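Local coordinates for aminotransferase, class III (Thermomicrobium roseum, PDB 6IO1), which probably transfers amino groups with pyridoxal 5'-phosphate as cofactor, as a thermostable, (S)-enantioselective omega-transaminase of class III, at residues Thr127-Lys139 and Glu306-His320. Numbering follows the deposited sequence.
Sequences TAIKIARYYWWLK and EIAETLASADRVFMH
His320 is gripped at both ring nitrogens by one turn of the helix: NE2 donates to Thr127 OG1 at 2.9 Å and ND1 accepts from Lys130 NZ at 2.9 Å, both partners close to the ring plane, a pattern consistent with the imidazole proton on NE2. Thr127 OG1 in turn bonds Glu123 O, and Lys130 NZ also meets Ile157 O of the second subunit. Replacing His320 by an alanine is likely to leave Lys130 NZ without its ring acceptor, take the NE2 donor from Thr127 OG1 and open a gap between them. Arg316 NH2 donates to Tyr134 OH at 2.7 Å, bent and tilted from the guanidinium plane, while Trp137 CZ3 lies over the guanidinium face. Glu306 OE2 takes Tyr135 OH on its anti lone pair and Lys139 NZ, in a salt bridge, on its syn one.

Apolar packing fills the middle, where the short helix segments cross at 61°. Leu311 plugs a hole formed by Ile131, Tyr134, Tyr135 and Leu138. Tyr135, its CG turned opposite the backbone N (chi1 165°), lays its ring along helix 305-312, Ile307 CG1 over one face in a CH-pi contact. Tyr134 meets Phe318 obliquely, planes at 33°.

In this large PLP-binding domain of fold type I, helix 121-138 packs on the central sheet (Ala132 on Leu256), the side chain of Thr127 about 11 Å from the bound PMP. Within the dimer interface, buried His320 bonds hold one end; the exposed Lys139-Glu306 bridge probably contributes less.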
ATOM      1  N   THR B 127      -3.137  -6.547  -6.599  1.00 16.04           N
ATOM      2  CA  THR B 127      -4.065  -6.122  -7.638  1.00 15.80           C
ATOM      3  C   THR B 127      -3.973  -7.029  -8.857  1.00 15.61           C
ATOM      4  O   THR B 127      -4.997  -7.411  -9.429  1.00 15.45           O
ATOM      5  CB  THR B 127      -3.784  -4.669  -8.026  1.00 15.13           C
ATOM      6  OG1 THR B 127      -3.968  -3.823  -6.883  1.00 17.33           O
ATOM      7  CG2 THR B 127      -4.718  -4.220  -9.139  1.00 15.22           C
ATOM      8  N   ALA B 128      -2.755  -7.392  -9.262  1.00 15.82           N
ATOM      9  CA  ALA B 128      -2.581  -8.253 -10.428  1.00 15.40           C
ATOM     10  C   ALA B 128      -3.170  -9.640 -10.194  1.00 15.73           C
ATOM     11  O   ALA B 128      -3.829 -10.200 -11.078  1.00 15.20           O
ATOM     12  CB  ALA B 128      -1.100  -8.358 -10.788  1.00 13.70           C
ATOM     13  N   ILE B 129      -2.933 -10.216  -9.012  1.00 15.77           N
ATOM     14  CA  ILE B 129      -3.474 -11.539  -8.707  1.00 16.33           C
ATOM     15  C   ILE B 129      -4.998 -11.502  -8.718  1.00 15.83           C
ATOM     16  O   ILE B 129      -5.663 -12.366  -9.312  1.00 14.70           O
ATOM     17  CB  ILE B 129      -2.930 -12.039  -7.355  1.00 14.38           C
ATOM     18  CG1 ILE B 129      -1.436 -12.353  -7.466  1.00 15.77           C
ATOM     19  CG2 ILE B 129      -3.706 -13.257  -6.879  1.00 18.71           C
ATOM     20  CD1 ILE B 129      -0.758 -12.575  -6.131  1.00 20.75           C
ATOM     21  N   LYS B 130      -5.574 -10.487  -8.066  1.00 16.05           N
ATOM     22  CA  LYS B 130      -7.027 -10.359  -8.040  1.00 15.55           C
ATOM     23  C   LYS B 130      -7.586 -10.134  -9.438  1.00 14.96           C
ATOM     24  O   LYS B 130      -8.653 -10.654  -9.774  1.00 15.89           O
ATOM     25  CB  LYS B 130      -7.438  -9.225  -7.099  1.00 17.18           C
ATOM     26  CG  LYS B 130      -7.089  -9.486  -5.642  1.00 20.75           C
ATOM     27  CD  LYS B 130      -7.555  -8.358  -4.734  1.00 23.05           C
ATOM     28  CE  LYS B 130      -9.065  -8.372  -4.564  1.00 25.17           C
ATOM     29  NZ  LYS B 130      -9.551  -7.183  -3.811  1.00 25.05           N
ATOM     30  N   ILE B 131      -6.879  -9.363 -10.268  1.00 15.12           N
ATOM     31  CA  ILE B 131      -7.333  -9.116 -11.634  1.00 15.92           C
ATOM     32  C   ILE B 131      -7.320 -10.402 -12.447  1.00 15.58           C
ATOM     33  O   ILE B 131      -8.242 -10.664 -13.222  1.00 16.62           O
ATOM     34  CB  ILE B 131      -6.485  -8.014 -12.295  1.00 15.16           C
ATOM     35  CG1 ILE B 131      -6.916  -6.637 -11.789  1.00 14.60           C
ATOM     36  CG2 ILE B 131      -6.607  -8.071 -13.811  1.00 17.87           C
ATOM     37  CD1 ILE B 131      -6.106  -5.498 -12.360  1.00 14.18           C
ATOM     38  N   ALA B 132      -6.276 -11.219 -12.296  1.00 16.06           N
ATOM     39  CA  ALA B 132      -6.226 -12.485 -13.026  1.00 16.38           C
ATOM     40  C   ALA B 132      -7.379 -13.397 -12.620  1.00 17.25           C
ATOM     41  O   ALA B 132      -8.079 -13.969 -13.474  1.00 18.18           O
ATOM     42  CB  ALA B 132      -4.882 -13.175 -12.788  1.00 16.59           C
ATOM     43  N   ARG B 133      -7.600 -13.536 -11.308  1.00 16.71           N
ATOM     44  CA  ARG B 133      -8.685 -14.393 -10.840  1.00 16.78           C
ATOM     45  C   ARG B 133     -10.044 -13.858 -11.285  1.00 17.77           C
ATOM     46  O   ARG B 133     -10.912 -14.627 -11.716  1.00 19.08           O
ATOM     47  CB  ARG B 133      -8.613 -14.542  -9.321  1.00 18.91           C
ATOM     48  CG  ARG B 133      -7.412 -15.364  -8.872  1.00 18.32           C
ATOM     49  CD  ARG B 133      -7.191 -15.310  -7.372  1.00 19.59           C
ATOM     50  NE  ARG B 133      -6.345 -16.414  -6.925  1.00 19.68           N
ATOM     51  CZ  ARG B 133      -5.807 -16.506  -5.714  1.00 19.43           C
ATOM     52  NH1 ARG B 133      -6.010 -15.550  -4.819  1.00 24.20           N
ATOM     53  NH2 ARG B 133      -5.052 -17.552  -5.401  1.00 22.09           N
ATOM     54  N   TYR B 134     -10.243 -12.541 -11.197  1.00 18.29           N
ATOM     55  CA  TYR B 134     -11.491 -11.924 -11.637  1.00 19.87           C
ATOM     56  C   TYR B 134     -11.690 -12.079 -13.140  1.00 20.19           C
ATOM     57  O   TYR B 134     -12.820 -12.238 -13.612  1.00 20.99           O
ATOM     58  CB  TYR B 134     -11.488 -10.448 -11.238  1.00 18.21           C
ATOM     59  CG  TYR B 134     -12.737  -9.677 -11.590  1.00 18.84           C
ATOM     60  CD1 TYR B 134     -13.989 -10.104 -11.169  1.00 20.30           C
ATOM     61  CD2 TYR B 134     -12.660  -8.506 -12.331  1.00 18.53           C
ATOM     62  CE1 TYR B 134     -15.129  -9.391 -11.485  1.00 21.91           C
ATOM     63  CE2 TYR B 134     -13.792  -7.786 -12.651  1.00 19.05           C
ATOM     64  CZ  TYR B 134     -15.024  -8.231 -12.227  1.00 19.79           C
ATOM     65  OH  TYR B 134     -16.153  -7.514 -12.548  1.00 20.90           O
ATOM     66  N   TYR B 135     -10.600 -12.014 -13.908  1.00 17.31           N
ATOM     67  CA  TYR B 135     -10.672 -12.210 -15.350  1.00 17.44           C
ATOM     68  C   TYR B 135     -11.176 -13.604 -15.677  1.00 18.33           C
ATOM     69  O   TYR B 135     -12.080 -13.776 -16.503  1.00 19.51           O
ATOM     70  CB  TYR B 135      -9.293 -11.963 -15.969  1.00 17.32           C
ATOM     71  CG  TYR B 135      -9.114 -12.456 -17.391  1.00 18.35           C
ATOM     72  CD1 TYR B 135      -9.407 -11.636 -18.471  1.00 18.84           C
ATOM     73  CD2 TYR B 135      -8.623 -13.732 -17.652  1.00 19.53           C
ATOM     74  CE1 TYR B 135      -9.235 -12.076 -19.771  1.00 20.78           C
ATOM     75  CE2 TYR B 135      -8.450 -14.181 -18.949  1.00 21.77           C
ATOM     76  CZ  TYR B 135      -8.757 -13.348 -20.004  1.00 21.37           C
ATOM     77  OH  TYR B 135      -8.585 -13.790 -21.296  1.00 24.70           O
ATOM     78  N   TRP B 136     -10.596 -14.621 -15.036  1.00 18.62           N
ATOM     79  CA  TRP B 136     -11.078 -15.981 -15.271  1.00 19.14           C
ATOM     80  C   TRP B 136     -12.508 -16.162 -14.767  1.00 19.59           C
ATOM     81  O   TRP B 136     -13.294 -16.906 -15.366  1.00 20.95           O
ATOM     82  CB  TRP B 136     -10.133 -16.998 -14.638  1.00 19.37           C
ATOM     83  CG  TRP B 136      -8.850 -17.118 -15.398  1.00 19.66           C
ATOM     84  CD1 TRP B 136      -7.595 -16.886 -14.923  1.00 19.86           C
ATOM     85  CD2 TRP B 136      -8.695 -17.478 -16.780  1.00 20.46           C
ATOM     86  NE1 TRP B 136      -6.667 -17.088 -15.915  1.00 20.01           N
ATOM     87  CE2 TRP B 136      -7.316 -17.451 -17.065  1.00 19.13           C
ATOM     88  CE3 TRP B 136      -9.588 -17.825 -17.800  1.00 21.12           C
ATOM     89  CZ2 TRP B 136      -6.808 -17.758 -18.325  1.00 20.63           C
ATOM     90  CZ3 TRP B 136      -9.081 -18.128 -19.052  1.00 22.73           C
ATOM     91  CH2 TRP B 136      -7.704 -18.092 -19.303  1.00 19.28           C
ATOM     92  N   TRP B 137     -12.863 -15.491 -13.667  1.00 18.75           N
ATOM     93  CA  TRP B 137     -14.234 -15.553 -13.164  1.00 20.34           C
ATOM     94  C   TRP B 137     -15.222 -14.990 -14.179  1.00 20.08           C
ATOM     95  O   TRP B 137     -16.294 -15.566 -14.402  1.00 21.61           O
ATOM     96  CB  TRP B 137     -14.330 -14.797 -11.837  1.00 22.53           C
ATOM     97  CG  TRP B 137     -15.666 -14.885 -11.152  1.00 24.38           C
ATOM     98  CD1 TRP B 137     -16.135 -15.923 -10.401  1.00 26.44           C
ATOM     99  CD2 TRP B 137     -16.692 -13.883 -11.137  1.00 23.86           C
ATOM    100  NE1 TRP B 137     -17.394 -15.635  -9.928  1.00 25.05           N
ATOM    101  CE2 TRP B 137     -17.758 -14.389 -10.366  1.00 26.95           C
ATOM    102  CE3 TRP B 137     -16.815 -12.612 -11.706  1.00 24.64           C
ATOM    103  CZ2 TRP B 137     -18.930 -13.668 -10.149  1.00 30.03           C
ATOM    104  CZ3 TRP B 137     -17.980 -11.897 -11.489  1.00 27.29           C
ATOM    105  CH2 TRP B 137     -19.022 -12.427 -10.718  1.00 31.46           C
ATOM    106  N   LEU B 138     -14.879 -13.860 -14.802  1.00 20.79           N
ATOM    107  CA  LEU B 138     -15.742 -13.270 -15.820  1.00 21.93           C
ATOM    108  C   LEU B 138     -15.855 -14.164 -17.048  1.00 21.03           C
ATOM    109  O   LEU B 138     -16.864 -14.115 -17.762  1.00 24.57           O
ATOM    110  CB  LEU B 138     -15.214 -11.892 -16.218  1.00 20.42           C
ATOM    111  CG  LEU B 138     -15.415 -10.760 -15.209  1.00 18.88           C
ATOM    112  CD1 LEU B 138     -14.663  -9.517 -15.653  1.00 18.70           C
ATOM    113  CD2 LEU B 138     -16.893 -10.455 -15.027  1.00 22.34           C
ATOM    114  N   LYS B 139     -14.839 -14.982 -17.311  1.00 19.45           N
ATOM    115  CA  LYS B 139     -14.845 -15.887 -18.452  1.00 22.39           C
ATOM    116  C   LYS B 139     -15.622 -17.168 -18.186  1.00 23.94           C
ATOM    117  O   LYS B 139     -15.658 -18.043 -19.058  1.00 26.05           O
ATOM    118  CB  LYS B 139     -13.410 -16.235 -18.854  1.00 21.66           C
ATOM    119  CG  LYS B 139     -12.613 -15.072 -19.420  1.00 23.33           C
ATOM    120  CD  LYS B 139     -13.140 -14.641 -20.777  1.00 25.19           C
ATOM    121  CE  LYS B 139     -12.063 -13.925 -21.577  1.00 27.47           C
ATOM    122  NZ  LYS B 139     -12.632 -13.167 -22.724  1.00 28.90           N
ATOM    123  N   GLU B 306      -6.870  -7.348 -24.100  1.00 19.03           N
ATOM    124  CA  GLU B 306      -7.832  -8.435 -23.941  1.00 19.13           C
ATOM    125  C   GLU B 306      -8.378  -8.492 -22.517  1.00 17.66           C
ATOM    126  O   GLU B 306      -9.594  -8.585 -22.306  1.00 18.23           O
ATOM    127  CB  GLU B 306      -7.176  -9.763 -24.325  1.00 20.89           C
ATOM    128  CG  GLU B 306      -7.735 -10.981 -23.609  1.00 22.74           C
ATOM    129  CD  GLU B 306      -9.102 -11.386 -24.121  1.00 28.36           C
ATOM    130  OE1 GLU B 306      -9.490 -10.927 -25.215  1.00 32.28           O
ATOM    131  OE2 GLU B 306      -9.784 -12.170 -23.430  1.00 30.04           O
ATOM    132  N   ILE B 307      -7.486  -8.434 -21.523  1.00 18.37           N
ATOM    133  CA  ILE B 307      -7.912  -8.481 -20.126  1.00 16.76           C
ATOM    134  C   ILE B 307      -8.786  -7.276 -19.797  1.00 16.22           C
ATOM    135  O   ILE B 307      -9.827  -7.399 -19.137  1.00 16.36           O
ATOM    136  CB  ILE B 307      -6.688  -8.563 -19.196  1.00 16.96           C
ATOM    137  CG1 ILE B 307      -6.014  -9.929 -19.327  1.00 15.71           C
ATOM    138  CG2 ILE B 307      -7.086  -8.294 -17.752  1.00 16.02           C
ATOM    139  CD1 ILE B 307      -4.756 -10.069 -18.505  1.00 15.36           C
ATOM    140  N   ALA B 308      -8.366  -6.091 -20.242  1.00 17.16           N
ATOM    141  CA  ALA B 308      -9.141  -4.883 -19.983  1.00 18.27           C
ATOM    142  C   ALA B 308     -10.507  -4.945 -20.652  1.00 18.51           C
ATOM    143  O   ALA B 308     -11.506  -4.502 -20.075  1.00 17.21           O
ATOM    144  CB  ALA B 308      -8.370  -3.655 -20.458  1.00 17.70           C
ATOM    145  N   GLU B 309     -10.568  -5.462 -21.880  1.00 18.08           N
ATOM    146  CA  GLU B 309     -11.848  -5.601 -22.567  1.00 20.58           C
ATOM    147  C   GLU B 309     -12.766  -6.557 -21.817  1.00 17.63           C
ATOM    148  O   GLU B 309     -13.965  -6.291 -21.663  1.00 17.20           O
ATOM    149  CB  GLU B 309     -11.618  -6.087 -23.998  1.00 23.85           C
ATOM    150  CG  GLU B 309     -12.860  -6.095 -24.869  1.00 25.60           C
ATOM    151  CD  GLU B 309     -13.178  -4.728 -25.435  1.00 30.71           C
ATOM    152  OE1 GLU B 309     -12.264  -3.876 -25.487  1.00 31.86           O
ATOM    153  OE2 GLU B 309     -14.341  -4.504 -25.830  1.00 33.01           O
ATOM    154  N   THR B 310     -12.212  -7.669 -21.327  1.00 18.02           N
ATOM    155  CA  THR B 310     -13.005  -8.607 -20.539  1.00 16.79           C
ATOM    156  C   THR B 310     -13.543  -7.939 -19.279  1.00 17.28           C
ATOM    157  O   THR B 310     -14.725  -8.080 -18.943  1.00 17.20           O
ATOM    158  CB  THR B 310     -12.168  -9.837 -20.183  1.00 18.58           C
ATOM    159  OG1 THR B 310     -11.820 -10.543 -21.380  1.00 19.71           O
ATOM    160  CG2 THR B 310     -12.948 -10.765 -19.262  1.00 18.65           C
ATOM    161  N   LEU B 311     -12.684  -7.201 -18.571  1.00 19.41           N
ATOM    162  CA  LEU B 311     -13.121  -6.514 -17.358  1.00 16.69           C
ATOM    163  C   LEU B 311     -14.200  -5.481 -17.662  1.00 18.51           C
ATOM    164  O   LEU B 311     -15.193  -5.375 -16.931  1.00 17.95           O
ATOM    165  CB  LEU B 311     -11.930  -5.849 -16.666  1.00 16.76           C
ATOM    166  CG  LEU B 311     -10.794  -6.715 -16.111  1.00 19.60           C
ATOM    167  CD1 LEU B 311     -10.168  -6.045 -14.897  1.00 18.79           C
ATOM    168  CD2 LEU B 311     -11.268  -8.120 -15.763  1.00 19.99           C
ATOM    169  N   ALA B 312     -14.025  -4.708 -18.734  1.00 17.98           N
ATOM    170  CA  ALA B 312     -14.960  -3.650 -19.092  1.00 17.20           C
ATOM    171  C   ALA B 312     -16.218  -4.168 -19.775  1.00 18.90           C
ATOM    172  O   ALA B 312     -17.128  -3.373 -20.039  1.00 21.05           O
ATOM    173  CB  ALA B 312     -14.271  -2.625 -19.996  1.00 20.15           C
ATOM    174  N   SER B 313     -16.297  -5.465 -20.068  1.00 19.19           N
ATOM    175  CA  SER B 313     -17.502  -6.014 -20.677  1.00 22.96           C
ATOM    176  C   SER B 313     -18.609  -6.284 -19.664  1.00 23.58           C
ATOM    177  O   SER B 313     -19.745  -6.549 -20.073  1.00 22.42           O
ATOM    178  CB  SER B 313     -17.172  -7.305 -21.429  1.00 21.89           C
ATOM    179  OG  SER B 313     -17.003  -8.389 -20.532  1.00 20.94           O
ATOM    180  N   ALA B 314     -18.313  -6.223 -18.368  1.00 23.99           N
ATOM    181  CA  ALA B 314     -19.303  -6.488 -17.332  1.00 24.13           C
ATOM    182  C   ALA B 314     -19.934  -5.182 -16.864  1.00 22.46           C
ATOM    183  O   ALA B 314     -19.228  -4.254 -16.454  1.00 23.59           O
ATOM    184  CB  ALA B 314     -18.664  -7.221 -16.152  1.00 26.13           C
ATOM    185  N   ASP B 315     -21.266  -5.119 -16.916  1.00 21.41           N
ATOM    186  CA  ASP B 315     -22.011  -3.946 -16.457  1.00 23.55           C
ATOM    187  C   ASP B 315     -22.187  -4.035 -14.940  1.00 23.63           C
ATOM    188  O   ASP B 315     -23.268  -4.294 -14.408  1.00 24.71           O
ATOM    189  CB  ASP B 315     -23.349  -3.846 -17.177  1.00 24.60           C
ATOM    190  CG  ASP B 315     -24.099  -2.570 -16.843  1.00 26.58           C
ATOM    191  OD1 ASP B 315     -23.503  -1.670 -16.212  1.00 26.74           O
ATOM    192  OD2 ASP B 315     -25.287  -2.464 -17.215  1.00 28.10           O
ATOM    193  N   ARG B 316     -21.077  -3.809 -14.242  1.00 21.23           N
ATOM    194  CA  ARG B 316     -21.042  -3.875 -12.789  1.00 23.37           C
ATOM    195  C   ARG B 316     -19.852  -3.062 -12.306  1.00 21.01           C
ATOM    196  O   ARG B 316     -18.949  -2.731 -13.079  1.00 20.56           O
ATOM    197  CB  ARG B 316     -20.940  -5.320 -12.295  1.00 25.53           C
ATOM    198  CG  ARG B 316     -19.590  -5.954 -12.579  1.00 27.62           C
ATOM    199  CD  ARG B 316     -19.645  -7.472 -12.500  1.00 30.37           C
ATOM    200  NE  ARG B 316     -19.856  -7.952 -11.137  1.00 36.39           N
ATOM    201  CZ  ARG B 316     -18.938  -7.912 -10.176  1.00 39.57           C
ATOM    202  NH1 ARG B 316     -19.225  -8.375  -8.967  1.00 40.89           N
ATOM    203  NH2 ARG B 316     -17.733  -7.410 -10.417  1.00 34.55           N
ATOM    204  N   VAL B 317     -19.863  -2.740 -11.018  1.00 20.81           N
ATOM    205  CA  VAL B 317     -18.754  -2.009 -10.419  1.00 20.55           C
ATOM    206  C   VAL B 317     -17.600  -2.968 -10.173  1.00 19.28           C
ATOM    207  O   VAL B 317     -17.792  -4.086  -9.677  1.00 19.84           O
ATOM    208  CB  VAL B 317     -19.200  -1.327  -9.112  1.00 19.70           C
ATOM    209  CG1 VAL B 317     -18.020  -0.642  -8.438  1.00 19.78           C
ATOM    210  CG2 VAL B 317     -20.316  -0.331  -9.385  1.00 20.66           C
ATOM    211  N   PHE B 318     -16.391  -2.537 -10.525  1.00 18.11           N
ATOM    212  CA  PHE B 318     -15.189  -3.312 -10.239  1.00 18.28           C
ATOM    213  C   PHE B 318     -14.841  -3.100  -8.772  1.00 18.35           C
ATOM    214  O   PHE B 318     -14.327  -2.042  -8.395  1.00 17.64           O
ATOM    215  CB  PHE B 318     -14.050  -2.881 -11.161  1.00 17.24           C
ATOM    216  CG  PHE B 318     -12.769  -3.634 -10.947  1.00 15.98           C
ATOM    217  CD1 PHE B 318     -12.760  -5.017 -10.906  1.00 17.95           C
ATOM    218  CD2 PHE B 318     -11.569  -2.957 -10.802  1.00 17.07           C
ATOM    219  CE1 PHE B 318     -11.580  -5.712 -10.714  1.00 19.10           C
ATOM    220  CE2 PHE B 318     -10.386  -3.646 -10.610  1.00 17.27           C
ATOM    221  CZ  PHE B 318     -10.392  -5.025 -10.567  1.00 16.92           C
ATOM    222  N   MET B 319     -15.114  -4.105  -7.942  1.00 20.85           N
ATOM    223  CA  MET B 319     -15.029  -3.958  -6.489  1.00 21.87           C
ATOM    224  C   MET B 319     -13.606  -4.222  -5.990  1.00 20.30           C
ATOM    225  O   MET B 319     -13.346  -5.129  -5.201  1.00 27.70           O
ATOM    226  CB  MET B 319     -16.036  -4.879  -5.809  1.00 26.49           C
ATOM    227  CG  MET B 319     -17.486  -4.563  -6.142  1.00 27.42           C
ATOM    228  SD  MET B 319     -17.988  -2.911  -5.619  1.00 26.84           S
ATOM    229  CE  MET B 319     -17.900  -3.074  -3.838  1.00 30.98           C
ATOM    230  N   HIS B 320     -12.676  -3.398  -6.466  1.00 18.14           N
ATOM    231  CA  HIS B 320     -11.299  -3.464  -6.000  1.00 19.56           C
ATOM    232  C   HIS B 320     -10.653  -2.096  -6.145  1.00 18.56           C
ATOM    233  O   HIS B 320     -10.870  -1.402  -7.142  1.00 16.35           O
ATOM    234  CB  HIS B 320     -10.490  -4.508  -6.776  1.00 19.28           C
ATOM    235  CG  HIS B 320      -9.014  -4.419  -6.545  1.00 18.41           C
ATOM    236  ND1 HIS B 320      -8.380  -5.085  -5.519  1.00 18.35           N
ATOM    237  CD2 HIS B 320      -8.047  -3.738  -7.205  1.00 18.26           C
ATOM    238  CE1 HIS B 320      -7.087  -4.822  -5.558  1.00 19.79           C
ATOM    239  NE2 HIS B 320      -6.858  -4.006  -6.572  1.00 18.41           N
TER
HETATM  240  O   HOH W   1     -12.231  -6.575  -3.290  1.00 27.99           O
HETATM  241  O   HOH W   2     -15.462  -5.365 -14.071  1.00 21.86           O